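Local coordinates for protein putative dehydrogenase (Amycolatopsis orientalis, PDB 5A9S) that is an imine reductase that probably uses NADPH to reduce imines to amines, at residues Val91-Ser96 with Thr114-Gly119; Arg63-Cys68 with Glu84-Arg89; Gly119-Pro124 with Ser133-Ser138. One frame throughout, in Å; residues are numbered along the deposited sequence.

Contact 1: Val91-Ser96 with Thr114-Gly119. With NAP (NADP nicotinamide-adenine-dinucleotide phosphate), chain D.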
loop_
_atom_site.group_PDB
_atom_site.type_symbol
_atom_site.label_atom_id
_atom_site.label_comp_id
_atom_site.label_asym_id
_atom_site.label_seq_id
_atom_site.Cartn_x
_atom_site.Cartn_y
_atom_site.Cartn_z
ATOM N N VAL A 91 9.195 29.679 -15.427
ATOM C CA VAL A 91 8.191 28.644 -15.672
ATOM C C VAL A 91 8.195 27.584 -14.578
ATOM O O VAL A 91 9.235 27.038 -14.269
ATOM C CB VAL A 91 8.473 27.949 -17.014
ATOM C CG1 VAL A 91 7.615 26.703 -17.202
ATOM C CG2 VAL A 91 8.211 28.946 -18.133
ATOM N N VAL A 92 7.004 27.282 -14.056
ATOM C CA VAL A 92 6.746 26.191 -13.169
ATOM C C VAL A 92 5.935 25.221 -13.952
ATOM O O VAL A 92 4.769 25.489 -14.219
ATOM C CB VAL A 92 5.969 26.665 -11.914
ATOM C CG1 VAL A 92 5.613 25.502 -11.007
ATOM C CG2 VAL A 92 6.823 27.696 -11.175
ATOM N N ASN A 93 6.568 24.129 -14.415
ATOM C CA ASN A 93 5.913 23.176 -15.299
ATOM C C ASN A 93 5.377 22.003 -14.510
ATOM O O ASN A 93 6.132 21.196 -13.951
ATOM C CB ASN A 93 6.889 22.723 -16.358
ATOM C CG ASN A 93 6.305 21.762 -17.373
ATOM O OD1 ASN A 93 5.110 21.502 -17.431
ATOM N ND2 ASN A 93 7.192 21.201 -18.183
ATOM N N LEU A 94 4.071 21.873 -14.508
ATOM C CA LEU A 94 3.382 20.914 -13.648
ATOM C C LEU A 94 2.839 19.704 -14.405
ATOM O O LEU A 94 2.040 18.951 -13.857
ATOM C CB LEU A 94 2.273 21.635 -12.905
ATOM C CG LEU A 94 2.441 22.219 -11.492
ATOM C CD1 LEU A 94 3.771 22.110 -10.807
ATOM C CD2 LEU A 94 1.929 23.607 -11.384
ATOM N N ASN A 95 3.277 19.543 -15.630
ATOM C CA ASN A 95 2.856 18.417 -16.376
ATOM C C ASN A 95 3.793 17.714 -17.318
ATOM O O ASN A 95 3.391 17.369 -18.409
ATOM C CB ASN A 95 1.440 18.524 -16.954
ATOM C CG ASN A 95 0.803 17.148 -17.235
ATOM O OD1 ASN A 95 1.078 16.201 -16.559
ATOM N ND2 ASN A 95 -0.033 17.063 -18.233
ATOM N N SER A 96 5.031 17.486 -16.916
ATOM C CA SER A 96 5.890 16.546 -17.676
ATOM C C SER A 96 5.512 15.086 -17.361
ATOM O O SER A 96 5.118 14.739 -16.227
ATOM C CB SER A 96 7.376 16.708 -17.386
ATOM O OG SER A 96 7.746 18.005 -17.191
ATOM N N THR A 114 14.904 31.796 -19.413
ATOM C CA THR A 114 13.826 31.684 -18.394
ATOM C C THR A 114 14.208 30.685 -17.293
ATOM O O THR A 114 14.872 29.676 -17.582
ATOM C CB THR A 114 12.395 31.592 -18.964
ATOM O OG1 THR A 114 11.687 30.534 -18.364
ATOM C CG2 THR A 114 12.372 31.467 -20.445
ATOM N N GLY A 115 13.924 31.050 -16.029
ATOM C CA GLY A 115 14.034 30.094 -14.895
ATOM C C GLY A 115 13.035 28.943 -15.025
ATOM O O GLY A 115 11.952 29.092 -15.656
ATOM N N TYR A 116 13.376 27.798 -14.443
ATOM C CA TYR A 116 12.569 26.561 -14.574
ATOM C C TYR A 116 12.446 25.741 -13.283
ATOM O O TYR A 116 13.441 25.413 -12.647
ATOM C CB TYR A 116 13.151 25.673 -15.655
ATOM C CG TYR A 116 12.265 24.518 -16.016
ATOM C CD1 TYR A 116 11.181 24.696 -16.873
ATOM C CD2 TYR A 116 12.492 23.255 -15.507
ATOM C CE1 TYR A 116 10.367 23.636 -17.240
ATOM C CE2 TYR A 116 11.697 22.178 -15.868
ATOM C CZ TYR A 116 10.623 22.355 -16.735
ATOM O OH TYR A 116 9.785 21.290 -17.057
ATOM N N LEU A 117 11.223 25.430 -12.903
ATOM C CA LEU A 117 10.942 24.441 -11.903
ATOM C C LEU A 117 10.029 23.423 -12.533
ATOM O O LEU A 117 9.054 23.787 -13.190
ATOM C CB LEU A 117 10.194 25.024 -10.718
ATOM C CG LEU A 117 10.906 25.928 -9.758
ATOM C CD1 LEU A 117 9.920 26.393 -8.657
ATOM C CD2 LEU A 117 12.101 25.195 -9.145
ATOM N N ASP A 118 10.276 22.162 -12.242
ATOM C CA ASP A 118 9.365 21.107 -12.606
ATOM C C ASP A 118 8.649 20.644 -11.310
ATOM O O ASP A 118 9.273 20.463 -10.255
ATOM C CB ASP A 118 10.131 19.978 -13.294
ATOM C CG ASP A 118 9.231 19.165 -14.226
ATOM O OD1 ASP A 118 8.636 18.239 -13.685
ATOM O OD2 ASP A 118 9.090 19.479 -15.463
ATOM N N GLY A 119 7.365 20.406 -11.397
ATOM C CA GLY A 119 6.525 20.022 -10.227
ATOM C C GLY A 119 5.621 18.876 -10.553
ATOM O O GLY A 119 5.236 18.712 -11.720
HETATM P PA NAP D . -5.284 17.161 -19.243
HETATM O O1A NAP D . -6.159 16.497 -20.301
HETATM O O2A NAP D . -4.073 16.365 -18.775
HETATM O O5B NAP D . -4.814 18.555 -19.901
HETATM C C5B NAP D . -5.777 19.404 -20.506
HETATM C C4B NAP D . -5.138 20.750 -20.739
HETATM O O4B NAP D . -3.977 20.614 -21.575
HETATM C C3B NAP D . -6.101 21.655 -21.478
HETATM O O3B NAP D . -5.921 22.981 -21.008
HETATM C C2B NAP D . -5.645 21.524 -22.904
HETATM O O2B NAP D . -6.032 22.596 -23.770
HETATM C C1B NAP D . -4.144 21.443 -22.726
HETATM N N9A NAP D . -3.540 20.943 -23.978
HETATM C C8A NAP D . -3.625 19.708 -24.501
HETATM N N7A NAP D . -2.960 19.621 -25.674
HETATM C C5A NAP D . -2.455 20.840 -25.909
HETATM C C6A NAP D . -1.644 21.462 -26.971
HETATM N N6A NAP D . -1.262 20.707 -28.023
HETATM N N1A NAP D . -1.321 22.772 -26.829
HETATM C C2A NAP D . -1.714 23.511 -25.778
HETATM N N3A NAP D . -2.449 23.000 -24.776
HETATM C C4A NAP D . -2.836 21.708 -24.787
HETATM O O3 NAP D . -6.214 17.783 -18.026
HETATM P PN NAP D . -5.827 18.614 -16.661
HETATM O O1N NAP D . -6.688 18.103 -15.532
HETATM O O2N NAP D . -5.625 20.131 -16.836
HETATM O O5D NAP D . -4.389 17.991 -16.319
HETATM C C5D NAP D . -3.136 18.646 -16.445
HETATM C C4D NAP D . -2.101 17.689 -15.847
HETATM O O4D NAP D . -2.017 17.668 -14.411
HETATM C C3D NAP D . -2.380 16.215 -16.241
HETATM O O3D NAP D . -1.848 15.816 -17.510
HETATM C C2D NAP D . -1.852 15.362 -15.118
HETATM O O2D NAP D . -0.705 14.628 -15.504
HETATM C C1D NAP D . -1.600 16.347 -13.962
HETATM N N1N NAP D . -2.334 15.814 -12.787
HETATM C C2N NAP D . -3.677 15.564 -12.890
HETATM C C3N NAP D . -4.420 15.035 -11.820
HETATM C C7N NAP D . -5.893 14.790 -11.971
HETATM O O7N NAP D . -6.378 13.849 -11.331
HETATM N N7N NAP D . -6.634 15.590 -12.765
HETATM C C4N NAP D . -3.770 14.742 -10.609
HETATM C C5N NAP D . -2.402 14.983 -10.522
HETATM C C6N NAP D . -1.690 15.517 -11.626
HETATM P P2B NAP D . -7.452 22.517 -24.527
HETATM O O1X NAP D . -7.356 23.642 -25.534
HETATM O O2X NAP D . -7.385 21.217 -25.291
HETATM O O3X NAP D . -8.468 22.607 -23.363
HETATM O O HOH W 1 6.137 18.060 -14.372
#
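Asp118 OD2 is gripped by two hydroxyls. Ser96 OG donates to the syn lone pair of Asp118 OD2 across the contact at 2.6 Å. Tyr116 OH donates to the anti lone pair of Asp118 OD2 at 2.5 Å. This carboxylate oxygen is therefore held from both sides, and the two donors fix the rotation of the group. The tyrosine oxygen is in turn an acceptor: Asn93 ND2 reaches Tyr116 OH at 2.8 Å, at the edge of the ring and in its plane. That bond is bent, with an angle of 146° at the hydrogen, and the amide and ring planes stand 73° apart. Asn93 CG lies anti to its own backbone N (chi1 -178°), which lays the amide alongside Asp118 and brings ND2 to the phenol. The other end of the amide works within its own segment. Asn93 OD1 accepts from Asn95 N at 3.2 Å, closing an Asx turn at the end of strand 90-93.

The backbones are neighbouring parallel strands of a beta-alpha-beta unit in the Rossmann-type domain, and helix 99-111 makes the crossover. Four backbone bonds join them, from Val91 N with Gly115 O to Gly119 N with Asn93 O. Ala105, Leu106 and Ala109 of the helix pack on Tyr116. On the other face of the sheet, Val92 CG2 rests beside Leu117 CD1 at 4.2 Å. Leu94 CD1 comes to 3.5 Å from Gly119 CA; a side chain on this glycine would collide with it. A water accepts from Ser96 N and lies close to Asp118 OD1 and Gly119 O. Asn95, the residue that closes the Asx turn, faces the NADP. Its OD1 accepts from the cofactor hydroxyl O2D at 2.6 Å, while Asn95 ND2 bonds to Leu69 O.

Contact 2: Arg63-Cys68 with Glu84-Arg89. With NAP (NADP nicotinamide-adenine-dinucleotide phosphate), chain D.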
loop_
_atom_site.group_PDB
_atom_site.type_symbol
_atom_site.label_atom_id
_atom_site.label_comp_id
_atom_site.label_asym_id
_atom_site.label_seq_id
_atom_site.Cartn_x
_atom_site.Cartn_y
_atom_site.Cartn_z
ATOM N N ARG A 63 5.707 37.630 -14.263
ATOM C CA ARG A 63 7.026 37.070 -14.175
ATOM C C ARG A 63 6.924 35.551 -13.871
ATOM O O ARG A 63 7.763 34.777 -14.348
ATOM C CB ARG A 63 7.897 37.733 -13.097
ATOM C CG ARG A 63 9.328 37.252 -13.254
ATOM C CD ARG A 63 10.369 37.747 -12.276
ATOM N NE ARG A 63 11.645 37.140 -12.691
ATOM C CZ ARG A 63 12.398 36.267 -11.999
ATOM N NH1 ARG A 63 12.093 35.848 -10.769
ATOM N NH2 ARG A 63 13.523 35.832 -12.548
ATOM N N LEU A 64 5.958 35.139 -13.058
ATOM C CA LEU A 64 5.736 33.701 -12.780
ATOM C C LEU A 64 4.666 33.098 -13.690
ATOM O O LEU A 64 3.503 33.574 -13.698
ATOM C CB LEU A 64 5.311 33.480 -11.351
ATOM C CG LEU A 64 5.145 32.005 -10.925
ATOM C CD1 LEU A 64 6.485 31.299 -10.924
ATOM C CD2 LEU A 64 4.464 31.910 -9.579
ATOM N N LEU A 65 5.062 32.025 -14.398
ATOM C CA LEU A 65 4.213 31.315 -15.359
ATOM C C LEU A 65 4.015 29.837 -14.911
ATOM O O LEU A 65 4.950 29.039 -14.878
ATOM C CB LEU A 65 4.821 31.334 -16.760
ATOM C CG LEU A 65 5.477 32.639 -17.279
ATOM C CD1 LEU A 65 6.224 32.395 -18.572
ATOM C CD2 LEU A 65 4.471 33.804 -17.421
ATOM N N VAL A 66 2.785 29.505 -14.580
ATOM C CA VAL A 66 2.449 28.193 -14.103
ATOM C C VAL A 66 1.871 27.486 -15.295
ATOM O O VAL A 66 0.887 27.952 -15.840
ATOM C CB VAL A 66 1.458 28.271 -12.944
ATOM C CG1 VAL A 66 0.967 26.882 -12.581
ATOM C CG2 VAL A 66 2.118 28.975 -11.782
ATOM N N VAL A 67 2.494 26.378 -15.713
ATOM C CA VAL A 67 2.106 25.620 -16.912
ATOM C C VAL A 67 1.549 24.260 -16.528
ATOM O O VAL A 67 2.186 23.496 -15.822
ATOM C CB VAL A 67 3.273 25.461 -17.904
ATOM C CG1 VAL A 67 2.792 24.771 -19.173
ATOM C CG2 VAL A 67 3.845 26.830 -18.259
ATOM N N CYS A 68 0.330 23.990 -16.991
ATOM C CA CYS A 68 -0.371 22.752 -16.723
ATOM C C CYS A 68 -1.084 22.292 -17.994
ATOM O O CYS A 68 -2.294 22.413 -18.149
ATOM C CB CYS A 68 -1.363 22.903 -15.579
ATOM S SG CYS A 68 -1.849 21.257 -15.017
ATOM N N GLU A 84 10.597 35.003 -27.213
ATOM C CA GLU A 84 11.338 36.203 -26.809
ATOM C C GLU A 84 10.771 36.899 -25.548
ATOM O O GLU A 84 11.513 37.464 -24.685
ATOM C CB GLU A 84 11.444 37.115 -28.035
ATOM C CG GLU A 84 11.895 36.391 -29.316
ATOM N N ALA A 85 9.455 36.793 -25.379
ATOM C CA ALA A 85 8.796 37.334 -24.194
ATOM C C ALA A 85 9.168 36.544 -22.959
ATOM O O ALA A 85 8.920 36.988 -21.864
ATOM C CB ALA A 85 7.261 37.377 -24.382
ATOM N N LEU A 86 9.657 35.327 -23.152
ATOM C CA LEU A 86 10.027 34.464 -22.033
ATOM C C LEU A 86 11.242 34.908 -21.250
ATOM O O LEU A 86 11.390 34.523 -20.082
ATOM C CB LEU A 86 10.263 33.072 -22.545
ATOM C CG LEU A 86 8.947 32.396 -22.902
ATOM C CD1 LEU A 86 9.258 31.228 -23.851
ATOM C CD2 LEU A 86 8.169 31.934 -21.658
ATOM N N ARG A 87 12.124 35.693 -21.881
ATOM C CA ARG A 87 13.368 36.097 -21.240
ATOM C C ARG A 87 13.138 36.763 -19.879
ATOM O O ARG A 87 12.260 37.579 -19.748
ATOM C CB ARG A 87 14.211 36.992 -22.155
ATOM C CG ARG A 87 15.594 37.322 -21.571
ATOM C CD ARG A 87 16.594 37.820 -22.625
ATOM N NE ARG A 87 17.040 36.753 -23.533
ATOM C CZ ARG A 87 18.004 35.840 -23.277
ATOM N NH1 ARG A 87 18.706 35.830 -22.119
ATOM N NH2 ARG A 87 18.275 34.901 -24.194
ATOM N N GLY A 88 13.879 36.321 -18.849
ATOM C CA GLY A 88 13.772 36.878 -17.510
ATOM C C GLY A 88 12.540 36.440 -16.722
ATOM O O GLY A 88 12.299 36.941 -15.636
ATOM N N ARG A 89 11.737 35.529 -17.254
ATOM C CA ARG A 89 10.567 35.017 -16.521
ATOM C C ARG A 89 10.888 33.633 -15.911
ATOM O O ARG A 89 12.010 33.137 -16.072
ATOM C CB ARG A 89 9.352 34.976 -17.468
ATOM C CG ARG A 89 8.975 36.370 -17.869
ATOM C CD ARG A 89 7.829 36.437 -18.833
ATOM N NE ARG A 89 7.925 37.731 -19.484
ATOM C CZ ARG A 89 7.456 38.866 -18.996
ATOM N NH1 ARG A 89 6.778 38.939 -17.861
ATOM N NH2 ARG A 89 7.638 39.963 -19.685
HETATM P PA NAP D . -5.284 17.161 -19.243
HETATM O O1A NAP D . -6.159 16.497 -20.301
HETATM O O2A NAP D . -4.073 16.365 -18.775
HETATM O O5B NAP D . -4.814 18.555 -19.901
HETATM C C5B NAP D . -5.777 19.404 -20.506
HETATM C C4B NAP D . -5.138 20.750 -20.739
HETATM O O4B NAP D . -3.977 20.614 -21.575
HETATM C C3B NAP D . -6.101 21.655 -21.478
HETATM O O3B NAP D . -5.921 22.981 -21.008
HETATM C C2B NAP D . -5.645 21.524 -22.904
HETATM O O2B NAP D . -6.032 22.596 -23.770
HETATM C C1B NAP D . -4.144 21.443 -22.726
HETATM N N9A NAP D . -3.540 20.943 -23.978
HETATM C C8A NAP D . -3.625 19.708 -24.501
HETATM N N7A NAP D . -2.960 19.621 -25.674
HETATM C C5A NAP D . -2.455 20.840 -25.909
HETATM C C6A NAP D . -1.644 21.462 -26.971
HETATM N N6A NAP D . -1.262 20.707 -28.023
HETATM N N1A NAP D . -1.321 22.772 -26.829
HETATM C C2A NAP D . -1.714 23.511 -25.778
HETATM N N3A NAP D . -2.449 23.000 -24.776
HETATM C C4A NAP D . -2.836 21.708 -24.787
HETATM O O3 NAP D . -6.214 17.783 -18.026
HETATM P PN NAP D . -5.827 18.614 -16.661
HETATM O O1N NAP D . -6.688 18.103 -15.532
HETATM O O2N NAP D . -5.625 20.131 -16.836
HETATM O O5D NAP D . -4.389 17.991 -16.319
HETATM C C5D NAP D . -3.136 18.646 -16.445
HETATM C C4D NAP D . -2.101 17.689 -15.847
HETATM O O4D NAP D . -2.017 17.668 -14.411
HETATM C C3D NAP D . -2.380 16.215 -16.241
HETATM O O3D NAP D . -1.848 15.816 -17.510
HETATM C C2D NAP D . -1.852 15.362 -15.118
HETATM O O2D NAP D . -0.705 14.628 -15.504
HETATM C C1D NAP D . -1.600 16.347 -13.962
HETATM N N1N NAP D . -2.334 15.814 -12.787
HETATM C C2N NAP D . -3.677 15.564 -12.890
HETATM C C3N NAP D . -4.420 15.035 -11.820
HETATM C C7N NAP D . -5.893 14.790 -11.971
HETATM O O7N NAP D . -6.378 13.849 -11.331
HETATM N N7N NAP D . -6.634 15.590 -12.765
HETATM C C4N NAP D . -3.770 14.742 -10.609
HETATM C C5N NAP D . -2.402 14.983 -10.522
HETATM C C6N NAP D . -1.690 15.517 -11.626
HETATM P P2B NAP D . -7.452 22.517 -24.527
HETATM O O1X NAP D . -7.356 23.642 -25.534
HETATM O O2X NAP D . -7.385 21.217 -25.291
HETATM O O3X NAP D . -8.468 22.607 -23.363
#
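Arg63 and Arg89 reach past each other where strand 64-67 begins and the chain prepares to enter strand 90-93. These are adjacent inner strands of the Rossmann-type sheet. The join lies where they begin, away from the annotated cofactor and metal residues. Residues Leu86 to Arg89 form a type II beta turn, closed by Arg89 N bonding to Leu86 O at 3.0 Å. Gly88 takes the position with positive phi (76°), which suits a glycine.

Arg63 is extended, with CG anti to its backbone N (chi1 -170°), and this carries its guanidinium out to the turn. Arg63 NE donates to Gly88 O at 3.0 Å, and the oxygen sits at the edge of the guanidinium, tilted 19° from its plane. Arg63 NH1 forms a salt bridge with Glu146 and a hydrogen bond with Tyr147 OH. The guanidinium thus ties the turn to helix 141-152, where Glu146 probably balances its charge.

The extended Arg89 side chain runs back alongside its own segment. Its NE donates to Ala85 O at 2.7 Å, in the guanidinium plane, and NH1 bonds to Ser62 O, just before the strand. These two bonds fix the rotation of the group, with Arg63 N near its edge, 4.0 Å from Arg89 NH1. The start of the Arg89 side chain covers a carbonyl, with CB 3.5 Å from Arg63 O.

Leu65 faces the turn from the strand. Val59 of helix 55-60 touches Leu65, Leu86 and Arg89. The two leucines meet obliquely by single methyls, Leu65 CD1 to Leu86 CD2 at 3.7 Å.

Contact 3: Gly119-Pro124 with Ser133-Ser138; sequences GAIMVP and SVFLYS. With NAP (NADP nicotinamide-adenine-dinucleotide phosphate), chain D.
Ile121 lays its side chain over one face of the Phe135 ring. Its CG1 stands 3.6 Å above the plane, offset toward the rim, in a CH-pi contact. The second branch, CG2, reaches CE1 and CZ over the same face. Beside this pair, Gly119 leaves a hollow that the Tyr137 ring fills, with CD1 3.9 Å from Gly119 CA; a CB there would collide with the ring. The strands are antiparallel, joined by three backbone bonds, among them Ala120 N to Leu136 O at 2.7 Å. Here the parallel run of the Rossmann-type sheet ends: strand 134-139 opposes 115-121, and 156-159 is parallel to 134-139. On the other face, Met122 is bent at chi2 and chi3 (-54° and -64°), and it crosses Leu136 at about a right angle, CG to CG at 3.8 Å. Aromatic packing from a neighbouring subunit reaches Met122 and Val134. Replacing Phe135 by an alanine would probably open a gap beneath Ile121 and leave that side chain freer to shift. Backbone and side chain of Ile121 border the nicotinamide: its O lies 3.2 Å from C5N of the NADP, and its CB 3.8 Å from C6N.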
loop_
_atom_site.group_PDB
_atom_site.type_symbol
_atom_site.label_atom_id
_atom_site.label_comp_id
_atom_site.label_asym_id
_atom_site.label_seq_id
_atom_site.Cartn_x
_atom_site.Cartn_y
_atom_site.Cartn_z
ATOM N N GLY A 119 7.365 20.406 -11.397
ATOM C CA GLY A 119 6.525 20.022 -10.227
ATOM C C GLY A 119 5.621 18.876 -10.553
ATOM O O GLY A 119 5.236 18.712 -11.720
ATOM N N ALA A 120 5.259 18.119 -9.536
ATOM C CA ALA A 120 4.357 17.015 -9.666
ATOM C C ALA A 120 3.245 17.222 -8.671
ATOM O O ALA A 120 3.490 17.406 -7.473
ATOM C CB ALA A 120 5.050 15.703 -9.374
ATOM N N ILE A 121 2.012 17.177 -9.167
ATOM C CA ILE A 121 0.856 17.473 -8.338
ATOM C C ILE A 121 0.396 16.140 -7.758
ATOM O O ILE A 121 0.099 15.215 -8.500
ATOM C CB ILE A 121 -0.279 18.099 -9.145
ATOM C CG1 ILE A 121 0.208 19.402 -9.787
ATOM C CG2 ILE A 121 -1.464 18.362 -8.240
ATOM C CD1 ILE A 121 -0.730 19.933 -10.820
ATOM N N MET A 122 0.350 16.033 -6.432
ATOM C CA MET A 122 0.113 14.722 -5.822
ATOM C C MET A 122 -1.333 14.498 -5.350
ATOM O O MET A 122 -1.585 13.552 -4.613
ATOM C CB MET A 122 1.107 14.532 -4.670
ATOM C CG MET A 122 2.576 14.731 -5.097
ATOM S SD MET A 122 3.090 13.705 -6.507
ATOM C CE MET A 122 2.909 12.070 -5.754
ATOM N N VAL A 123 -2.263 15.344 -5.773
ATOM C CA VAL A 123 -3.654 15.247 -5.361
ATOM C C VAL A 123 -4.532 15.567 -6.537
ATOM O O VAL A 123 -4.078 16.173 -7.475
ATOM C CB VAL A 123 -3.982 16.230 -4.207
ATOM C CG1 VAL A 123 -3.209 15.889 -2.942
ATOM C CG2 VAL A 123 -3.722 17.689 -4.612
ATOM N N PRO A 124 -5.813 15.180 -6.479
ATOM C CA PRO A 124 -6.695 15.588 -7.547
ATOM C C PRO A 124 -7.081 17.072 -7.494
ATOM O O PRO A 124 -6.833 17.775 -6.486
ATOM C CB PRO A 124 -7.898 14.657 -7.376
ATOM C CG PRO A 124 -7.931 14.326 -5.920
ATOM C CD PRO A 124 -6.495 14.346 -5.454
ATOM N N SER A 133 -3.111 19.099 0.411
ATOM C CA SER A 133 -2.492 19.235 -0.901
ATOM C C SER A 133 -0.965 19.260 -0.803
ATOM O O SER A 133 -0.377 19.950 0.044
ATOM C CB SER A 133 -3.004 20.464 -1.632
ATOM O OG SER A 133 -2.411 20.546 -2.902
ATOM N N VAL A 134 -0.313 18.450 -1.655
ATOM C CA VAL A 134 1.131 18.369 -1.695
ATOM C C VAL A 134 1.566 18.378 -3.163
ATOM O O VAL A 134 0.970 17.695 -3.987
ATOM C CB VAL A 134 1.676 17.093 -0.999
ATOM C CG1 VAL A 134 3.182 16.971 -1.187
ATOM C CG2 VAL A 134 1.364 17.101 0.506
ATOM N N PHE A 135 2.601 19.177 -3.434
ATOM C CA PHE A 135 3.221 19.295 -4.736
ATOM C C PHE A 135 4.719 19.033 -4.503
ATOM O O PHE A 135 5.321 19.622 -3.610
ATOM C CB PHE A 135 3.088 20.715 -5.297
ATOM C CG PHE A 135 1.767 21.050 -5.905
ATOM C CD1 PHE A 135 0.559 20.759 -5.285
ATOM C CD2 PHE A 135 1.735 21.813 -7.085
ATOM C CE1 PHE A 135 -0.661 21.147 -5.836
ATOM C CE2 PHE A 135 0.520 22.234 -7.615
ATOM C CZ PHE A 135 -0.680 21.875 -6.996
ATOM N N LEU A 136 5.292 18.209 -5.347
ATOM C CA LEU A 136 6.739 17.942 -5.367
ATOM C C LEU A 136 7.408 18.819 -6.432
ATOM O O LEU A 136 6.894 18.915 -7.526
ATOM C CB LEU A 136 6.986 16.487 -5.725
ATOM C CG LEU A 136 6.320 15.422 -4.842
ATOM C CD1 LEU A 136 6.826 14.083 -5.208
ATOM C CD2 LEU A 136 6.518 15.679 -3.364
ATOM N N TYR A 137 8.528 19.456 -6.083
ATOM C CA TYR A 137 9.254 20.321 -6.968
ATOM C C TYR A 137 10.698 19.887 -7.090
ATOM O O TYR A 137 11.323 19.394 -6.135
ATOM C CB TYR A 137 9.237 21.790 -6.460
ATOM C CG TYR A 137 7.878 22.400 -6.488
ATOM C CD1 TYR A 137 7.353 22.887 -7.681
ATOM C CD2 TYR A 137 7.064 22.410 -5.353
ATOM C CE1 TYR A 137 6.074 23.396 -7.736
ATOM C CE2 TYR A 137 5.803 22.975 -5.372
ATOM C CZ TYR A 137 5.307 23.473 -6.573
ATOM O OH TYR A 137 4.061 23.989 -6.666
ATOM N N SER A 138 11.246 20.136 -8.276
ATOM C CA SER A 138 12.638 20.043 -8.539
ATOM C C SER A 138 13.078 21.130 -9.523
ATOM O O SER A 138 12.326 21.509 -10.433
ATOM C CB SER A 138 13.021 18.627 -9.033
ATOM O OG SER A 138 12.391 18.187 -10.210
HETATM P PA NAP D . -5.284 17.161 -19.243
HETATM O O1A NAP D . -6.159 16.497 -20.301
HETATM O O2A NAP D . -4.073 16.365 -18.775
HETATM O O5B NAP D . -4.814 18.555 -19.901
HETATM C C5B NAP D . -5.777 19.404 -20.506
HETATM C C4B NAP D . -5.138 20.750 -20.739
HETATM O O4B NAP D . -3.977 20.614 -21.575
HETATM C C3B NAP D . -6.101 21.655 -21.478
HETATM O O3B NAP D . -5.921 22.981 -21.008
HETATM C C2B NAP D . -5.645 21.524 -22.904
HETATM O O2B NAP D . -6.032 22.596 -23.770
HETATM C C1B NAP D . -4.144 21.443 -22.726
HETATM N N9A NAP D . -3.540 20.943 -23.978
HETATM C C8A NAP D . -3.625 19.708 -24.501
HETATM N N7A NAP D . -2.960 19.621 -25.674
HETATM C C5A NAP D . -2.455 20.840 -25.909
HETATM C C6A NAP D . -1.644 21.462 -26.971
HETATM N N6A NAP D . -1.262 20.707 -28.023
HETATM N N1A NAP D . -1.321 22.772 -26.829
HETATM C C2A NAP D . -1.714 23.511 -25.778
HETATM N N3A NAP D . -2.449 23.000 -24.776
HETATM C C4A NAP D . -2.836 21.708 -24.787
HETATM O O3 NAP D . -6.214 17.783 -18.026
HETATM P PN NAP D . -5.827 18.614 -16.661
HETATM O O1N NAP D . -6.688 18.103 -15.532
HETATM O O2N NAP D . -5.625 20.131 -16.836
HETATM O O5D NAP D . -4.389 17.991 -16.319
HETATM C C5D NAP D . -3.136 18.646 -16.445
HETATM C C4D NAP D . -2.101 17.689 -15.847
HETATM O O4D NAP D . -2.017 17.668 -14.411
HETATM C C3D NAP D . -2.380 16.215 -16.241
HETATM O O3D NAP D . -1.848 15.816 -17.510
HETATM C C2D NAP D . -1.852 15.362 -15.118
HETATM O O2D NAP D . -0.705 14.628 -15.504
HETATM C C1D NAP D . -1.600 16.347 -13.962
HETATM N N1N NAP D . -2.334 15.814 -12.787
HETATM C C2N NAP D . -3.677 15.564 -12.890
HETATM C C3N NAP D . -4.420 15.035 -11.820
HETATM C C7N NAP D . -5.893 14.790 -11.971
HETATM O O7N NAP D . -6.378 13.849 -11.331
HETATM N N7N NAP D . -6.634 15.590 -12.765
HETATM C C4N NAP D . -3.770 14.742 -10.609
HETATM C C5N NAP D . -2.402 14.983 -10.522
HETATM C C6N NAP D . -1.690 15.517 -11.626
HETATM P P2B NAP D . -7.452 22.517 -24.527
HETATM O O1X NAP D . -7.356 23.642 -25.534
HETATM O O2X NAP D . -7.385 21.217 -25.291
HETATM O O3X NAP D . -8.468 22.607 -23.363
#

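All three contacts reach one sheet of the NADP-binding domain; in contact 2 only strand 64-67 is part of it. Along the chain they follow in series: contact 2, then contact 1, then contact 3. Across the sheet the strands run 64-67, 90-93, 115-121 and 134-139. Contact 1 is therefore central, its centre about 10 Å from that of contact 2 and about 12 Å from that of contact 3. Contacts 2 and 3 lie about 20 Å apart, centre to centre, and do not touch. Contacts 1 and 3 share Gly119 and strand 115-121. Each contact includes a residue beside the NADP, and the sheet joins this cofactor edge to the outlying turn of contact 2.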